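Local structure of AvGluR1 ligand binding domain (Adineta vaga, 4IO7) at residues T65-L70 / G134-T139; I81-I86 / F207-P212. The protein probably forms the agonist-binding domain of a rotifer ionotropic glutamate receptor, a ligand-gated ion channel, and here holds phenylalanine in its clamshell cleft. All coordinates share one frame; numbering follows the deposited sequence.

Interaction 1 of 2, residues T65-L70 / G134-T139; sequences TSYTGL and GIRIGT. With PHE (phenylalanine), chain F.
The loop that leaves strand 133-136 lays the carbonyl of Gly138 against the first turn of helix 67-75, where Thr68 N donates to Gly138 O at 2.9 Å in a bond of 164° at the hydrogen. Thr68 OG1 lies 3.3 Å from Gly138 O, at most a weak second donor. Ser66 is the N-cap of this helix: its OG accepts from Gly69 N at 2.8 Å, while its CB packs against Ile137 O. Gly138, with positive phi, lies so close to Ser66 that a CB would clash with the serine CB. The other partner also starts a helix, for Thr139 is the N-cap of helix 140-149, and its OG1 donates back to Arg136 O. Two helix N-termini thus meet across the cleft of a periplasmic-binding-protein-like clamshell, the fold of ionotropic glutamate receptor ligand-binding domains, with the bound phenylalanine beside them. Tyr67 turns its ring into that cleft, CG beside the backbone N (chi1 -79°), and the ligand CB sits over the centre of one ring face, 3.3 Å above its plane. The hydroxyl of Tyr67 is hydrogen-bonded to Asp85. Arg136, a glutamate-binding residue, bends at chi3 (76°) and brings NH1 to the edge of the tyrosine ring, 4.0 Å from Tyr67 CE1. Thr65 O lies in the guanidinium plane, 3.6 Å from Arg136 NH2. Thr139 CG2 approaches Tyr67 CD1 obliquely, and Thr139 CA comes within 3.2 Å of the ligand OXT.

Interaction 2 of 2, residues I81-I86 / F207-P212; sequences IAIGDI and FGIVTP. With PHE (phenylalanine), chain F.
Phe207 lays its ring beneath the inverse gamma turn centred on Asp85, with Asp85 CB over the face in a CH-pi contact, 4.0 Å from the centroid. The chi1 of -66° sets CG beside the backbone N and swings the ring toward the turn, whose Asp85 O accepts from the ligand N at 2.8 Å. Cut back to an alanine, Phe207 would probably leave the Asp85 turn without its aromatic cover and open a gap beside the ligand's amino group. Next, Gly208 N donates to Ile86 O nearly along the C=O axis, and a water accepting from Gly84 N reaches Gly208 O in a weak bond. Ile209 lies side by side with Ile83, its CG2 3.9 Å from Ile83 CG1. At Val210 the strands form a single antiparallel bridge, a hydrogen-bonded pair with Ala82: Val210 N donates to Ala82 O (2.9 Å) and Ala82 N to Val210 O (3.0 Å). The bridge joins strand 200-211 to the edge of the parallel sheet of the clamshell lobe that carries helix 67-75. Val210 CG2 meets Ile86 CG2 at 3.9 Å, the two side chains crossing at about a right angle, while Thr211 CG2 reaches Ile81 CG2 at 4.2 Å.

From the N terminus, helix 67-75 leads into strand 81-82 and the Asp85 turn, so the first segments of both contacts follow closely in the chain. Interaction 1 closes its loop at 134-139, where the strand of the mixed sheet gives way to helix 140-149; interaction 2 closes further on, in the later part of strand 200-211. Their segments alternate, so the two loops cross. Interaction 1 ties the helix to the other side of the cleft, whereas interaction 2 returns the chain to the edge of the parallel sheet. They meet at Leu70, which packs on Ala82 and Ile86, and at Tyr67, which reaches Asp85 and packs on Ile86, and both line the phenylalanine site.

Interaction 1 of 2, residues T65-L70 / G134-T139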
loop_
_atom_site.group_PDB
_atom_site.type_symbol
_atom_site.label_atom_id
_atom_site.label_comp_id
_atom_site.label_asym_id
_atom_site.label_seq_id
_atom_site.Cartn_x
_atom_site.Cartn_y
_atom_site.Cartn_z
ATOM N N THR B 65 -6.901 -18.676 -17.126
ATOM C CA THR B 65 -7.652 -17.453 -16.777
ATOM C C THR B 65 -6.615 -16.363 -16.513
ATOM O O THR B 65 -5.588 -16.616 -15.877
ATOM C CB THR B 65 -8.538 -17.640 -15.524
ATOM O OG1 THR B 65 -9.648 -18.476 -15.828
ATOM C CG2 THR B 65 -9.113 -16.279 -14.975
ATOM N N SER B 66 -6.850 -15.165 -17.040
ATOM C CA SER B 66 -5.956 -14.051 -16.799
ATOM C C SER B 66 -6.432 -13.319 -15.536
ATOM O O SER B 66 -7.520 -13.584 -15.050
ATOM C CB SER B 66 -5.974 -13.095 -17.995
ATOM O OG SER B 66 -7.248 -12.502 -18.127
ATOM N N TYR B 67 -5.619 -12.413 -15.010
ATOM C CA TYR B 67 -6.015 -11.655 -13.833
ATOM C C TYR B 67 -7.158 -10.712 -14.221
ATOM O O TYR B 67 -8.137 -10.565 -13.503
ATOM C CB TYR B 67 -4.816 -10.914 -13.269
ATOM C CG TYR B 67 -3.952 -11.851 -12.469
ATOM C CD1 TYR B 67 -3.146 -12.786 -13.106
ATOM C CD2 TYR B 67 -3.982 -11.844 -11.083
ATOM C CE1 TYR B 67 -2.355 -13.682 -12.382
ATOM C CE2 TYR B 67 -3.214 -12.764 -10.346
ATOM C CZ TYR B 67 -2.405 -13.658 -11.012
ATOM O OH TYR B 67 -1.628 -14.523 -10.307
ATOM N N THR B 68 -7.058 -10.119 -15.403
ATOM C CA THR B 68 -8.165 -9.357 -15.933
ATOM C C THR B 68 -9.440 -10.182 -16.064
ATOM O O THR B 68 -10.506 -9.700 -15.708
ATOM C CB THR B 68 -7.798 -8.787 -17.343
ATOM O OG1 THR B 68 -6.830 -7.748 -17.163
ATOM C CG2 THR B 68 -9.037 -8.233 -18.052
ATOM N N GLY B 69 -9.333 -11.426 -16.546
ATOM C CA GLY B 69 -10.485 -12.304 -16.701
ATOM C C GLY B 69 -11.159 -12.638 -15.367
ATOM O O GLY B 69 -12.379 -12.698 -15.261
ATOM N N LEU B 70 -10.344 -12.822 -14.339
ATOM C CA LEU B 70 -10.843 -13.040 -12.988
ATOM C C LEU B 70 -11.654 -11.819 -12.453
ATOM O O LEU B 70 -12.732 -11.974 -11.895
ATOM C CB LEU B 70 -9.662 -13.368 -12.076
ATOM C CG LEU B 70 -10.056 -13.539 -10.608
ATOM C CD1 LEU B 70 -10.983 -14.720 -10.438
ATOM C CD2 LEU B 70 -8.820 -13.683 -9.734
ATOM N N GLY B 134 8.557 -11.536 -23.275
ATOM C CA GLY B 134 7.343 -12.248 -22.917
ATOM C C GLY B 134 6.498 -11.511 -21.899
ATOM O O GLY B 134 6.983 -11.118 -20.831
ATOM N N ILE B 135 5.226 -11.302 -22.235
ATOM C CA ILE B 135 4.305 -10.585 -21.364
ATOM C C ILE B 135 3.052 -11.426 -21.108
ATOM O O ILE B 135 2.423 -11.909 -22.053
ATOM C CB ILE B 135 3.862 -9.263 -22.003
ATOM C CG1 ILE B 135 5.051 -8.292 -22.141
ATOM C CG2 ILE B 135 2.731 -8.637 -21.167
ATOM C CD1 ILE B 135 5.641 -7.833 -20.823
ATOM N N ARG B 136 2.703 -11.601 -19.837
ATOM C CA ARG B 136 1.513 -12.380 -19.512
ATOM C C ARG B 136 0.294 -11.531 -19.776
ATOM O O ARG B 136 0.145 -10.469 -19.217
ATOM C CB ARG B 136 1.537 -12.886 -18.069
ATOM C CG ARG B 136 1.853 -14.370 -18.036
ATOM C CD ARG B 136 1.338 -15.031 -16.821
ATOM N NE ARG B 136 -0.103 -15.266 -16.828
ATOM C CZ ARG B 136 -0.745 -15.716 -15.755
ATOM N NH1 ARG B 136 -0.043 -15.942 -14.671
ATOM N NH2 ARG B 136 -2.060 -15.933 -15.751
ATOM N N ILE B 137 -0.520 -11.964 -20.719
ATOM C CA ILE B 137 -1.677 -11.191 -21.139
ATOM C C ILE B 137 -2.724 -11.098 -20.050
ATOM O O ILE B 137 -2.888 -12.012 -19.227
ATOM C CB ILE B 137 -2.344 -11.832 -22.341
ATOM C CG1 ILE B 137 -2.904 -13.205 -21.929
ATOM C CG2 ILE B 137 -1.343 -11.956 -23.472
ATOM C CD1 ILE B 137 -3.446 -14.027 -23.087
ATOM N N GLY B 138 -3.432 -9.976 -20.030
ATOM C CA GLY B 138 -4.444 -9.720 -19.024
ATOM C C GLY B 138 -3.864 -9.502 -17.629
ATOM O O GLY B 138 -4.435 -9.942 -16.652
ATOM N N THR B 139 -2.754 -8.781 -17.554
ATOM C CA THR B 139 -2.103 -8.487 -16.303
ATOM C C THR B 139 -1.608 -7.073 -16.291
ATOM O O THR B 139 -1.490 -6.425 -17.319
ATOM C CB THR B 139 -0.861 -9.378 -16.049
ATOM O OG1 THR B 139 0.142 -9.128 -17.046
ATOM C CG2 THR B 139 -1.237 -10.821 -16.087
HETATM N N PHE F . -0.415 -9.020 -10.134
HETATM C CA PHE F . -0.680 -9.184 -11.585
HETATM C C PHE F . -2.040 -8.612 -11.930
HETATM O O PHE F . -2.907 -8.466 -11.055
HETATM C CB PHE F . -0.702 -10.645 -12.006
HETATM C CG PHE F . 0.643 -11.299 -12.029
HETATM C CD1 PHE F . 1.528 -11.069 -13.084
HETATM C CD2 PHE F . 1.016 -12.191 -11.003
HETATM C CE1 PHE F . 2.789 -11.705 -13.117
HETATM C CE2 PHE F . 2.265 -12.830 -11.013
HETATM C CZ PHE F . 3.159 -12.580 -12.059
HETATM O OXT PHE F . -2.280 -8.395 -13.129
#

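Interaction 2 of 2, residues I81-I86 / F207-P212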
loop_
_atom_site.group_PDB
_atom_site.type_symbol
_atom_site.label_atom_id
_atom_site.label_comp_id
_atom_site.label_asym_id
_atom_site.label_seq_id
_atom_site.Cartn_x
_atom_site.Cartn_y
_atom_site.Cartn_z
ATOM N N ILE B 81 -16.077 -12.372 -3.878
ATOM C CA ILE B 81 -14.792 -11.681 -3.750
ATOM C C ILE B 81 -13.720 -12.510 -4.454
ATOM O O ILE B 81 -13.968 -13.645 -4.843
ATOM C CB ILE B 81 -14.371 -11.427 -2.281
ATOM C CG1 ILE B 81 -14.141 -12.739 -1.533
ATOM C CG2 ILE B 81 -15.396 -10.558 -1.548
ATOM C CD1 ILE B 81 -13.580 -12.503 -0.136
ATOM N N ALA B 82 -12.555 -11.916 -4.669
ATOM C CA ALA B 82 -11.442 -12.619 -5.273
ATOM C C ALA B 82 -10.182 -12.203 -4.534
ATOM O O ALA B 82 -9.949 -11.015 -4.298
ATOM C CB ALA B 82 -11.339 -12.338 -6.750
ATOM N N ILE B 83 -9.415 -13.204 -4.112
ATOM C CA ILE B 83 -8.238 -12.991 -3.284
ATOM C C ILE B 83 -7.040 -13.631 -3.957
ATOM O O ILE B 83 -7.057 -14.824 -4.323
ATOM C CB ILE B 83 -8.380 -13.644 -1.881
ATOM C CG1 ILE B 83 -9.641 -13.156 -1.182
ATOM C CG2 ILE B 83 -7.145 -13.343 -1.043
ATOM C CD1 ILE B 83 -9.824 -13.711 0.218
ATOM N N GLY B 84 -6.004 -12.823 -4.141
ATOM C CA GLY B 84 -4.780 -13.293 -4.737
ATOM C C GLY B 84 -3.767 -12.180 -4.858
ATOM O O GLY B 84 -3.896 -11.130 -4.228
ATOM N N ASP B 85 -2.749 -12.443 -5.670
ATOM C CA ASP B 85 -1.763 -11.458 -6.002
ATOM C C ASP B 85 -2.309 -10.549 -7.137
ATOM O O ASP B 85 -1.794 -10.528 -8.245
ATOM C CB ASP B 85 -0.419 -12.121 -6.350
ATOM C CG ASP B 85 -0.512 -13.247 -7.367
ATOM O OD1 ASP B 85 -1.593 -13.832 -7.636
ATOM O OD2 ASP B 85 0.589 -13.590 -7.886
ATOM N N ILE B 86 -3.354 -9.808 -6.811
ATOM C CA ILE B 86 -4.132 -9.045 -7.782
ATOM C C ILE B 86 -3.878 -7.569 -7.602
ATOM O O ILE B 86 -4.196 -6.996 -6.561
ATOM C CB ILE B 86 -5.637 -9.307 -7.606
ATOM C CG1 ILE B 86 -5.904 -10.813 -7.635
ATOM C CG2 ILE B 86 -6.459 -8.536 -8.660
ATOM C CD1 ILE B 86 -7.268 -11.217 -7.148
ATOM N N PHE B 207 -1.473 -4.919 -3.837
ATOM C CA PHE B 207 -2.445 -5.965 -4.053
ATOM C C PHE B 207 -3.624 -5.718 -3.125
ATOM O O PHE B 207 -3.438 -5.330 -1.974
ATOM C CB PHE B 207 -1.901 -7.341 -3.659
ATOM C CG PHE B 207 -0.750 -7.854 -4.512
ATOM C CD1 PHE B 207 -0.635 -7.557 -5.861
ATOM C CD2 PHE B 207 0.194 -8.668 -3.949
ATOM C CE1 PHE B 207 0.448 -8.068 -6.620
ATOM C CE2 PHE B 207 1.267 -9.172 -4.685
ATOM C CZ PHE B 207 1.392 -8.870 -6.029
ATOM N N GLY B 208 -4.826 -6.019 -3.595
ATOM C CA GLY B 208 -6.031 -5.853 -2.801
ATOM C C GLY B 208 -6.993 -6.991 -3.087
ATOM O O GLY B 208 -6.934 -7.592 -4.162
ATOM N N ILE B 209 -7.883 -7.257 -2.138
ATOM C CA ILE B 209 -9.009 -8.155 -2.373
ATOM C C ILE B 209 -10.057 -7.445 -3.245
ATOM O O ILE B 209 -10.502 -6.312 -2.969
ATOM C CB ILE B 209 -9.618 -8.654 -1.068
ATOM C CG1 ILE B 209 -8.590 -9.511 -0.280
ATOM C CG2 ILE B 209 -10.913 -9.475 -1.361
ATOM C CD1 ILE B 209 -9.056 -9.855 1.196
ATOM N N VAL B 210 -10.480 -8.126 -4.291
ATOM C CA VAL B 210 -11.498 -7.587 -5.172
ATOM C C VAL B 210 -12.873 -7.843 -4.624
ATOM O O VAL B 210 -13.188 -8.979 -4.236
ATOM C CB VAL B 210 -11.420 -8.257 -6.580
ATOM C CG1 VAL B 210 -12.418 -7.621 -7.527
ATOM C CG2 VAL B 210 -10.018 -8.140 -7.134
ATOM N N THR B 211 -13.710 -6.809 -4.630
ATOM C CA THR B 211 -15.077 -6.940 -4.176
ATOM C C THR B 211 -15.944 -6.211 -5.210
ATOM O O THR B 211 -15.437 -5.435 -6.033
ATOM C CB THR B 211 -15.305 -6.241 -2.808
ATOM O OG1 THR B 211 -15.398 -4.822 -2.999
ATOM C CG2 THR B 211 -14.160 -6.520 -1.789
ATOM N N PRO B 212 -17.252 -6.441 -5.169
ATOM C CA PRO B 212 -18.140 -5.621 -5.995
ATOM C C PRO B 212 -18.059 -4.161 -5.599
ATOM O O PRO B 212 -17.727 -3.857 -4.453
ATOM C CB PRO B 212 -19.541 -6.165 -5.656
ATOM C CG PRO B 212 -19.312 -7.554 -5.127
ATOM C CD PRO B 212 -18.004 -7.429 -4.365
HETATM N N PHE F . -0.415 -9.020 -10.134
HETATM C CA PHE F . -0.680 -9.184 -11.585
HETATM C C PHE F . -2.040 -8.612 -11.930
HETATM O O PHE F . -2.907 -8.466 -11.055
HETATM C CB PHE F . -0.702 -10.645 -12.006
HETATM C CG PHE F . 0.643 -11.299 -12.029
HETATM C CD1 PHE F . 1.528 -11.069 -13.084
HETATM C CD2 PHE F . 1.016 -12.191 -11.003
HETATM C CE1 PHE F . 2.789 -11.705 -13.117
HETATM C CE2 PHE F . 2.265 -12.830 -11.013
HETATM C CZ PHE F . 3.159 -12.580 -12.059
HETATM O OXT PHE F . -2.280 -8.395 -13.129
HETATM O O HOH W 1 -6.235 -10.012 -3.117
#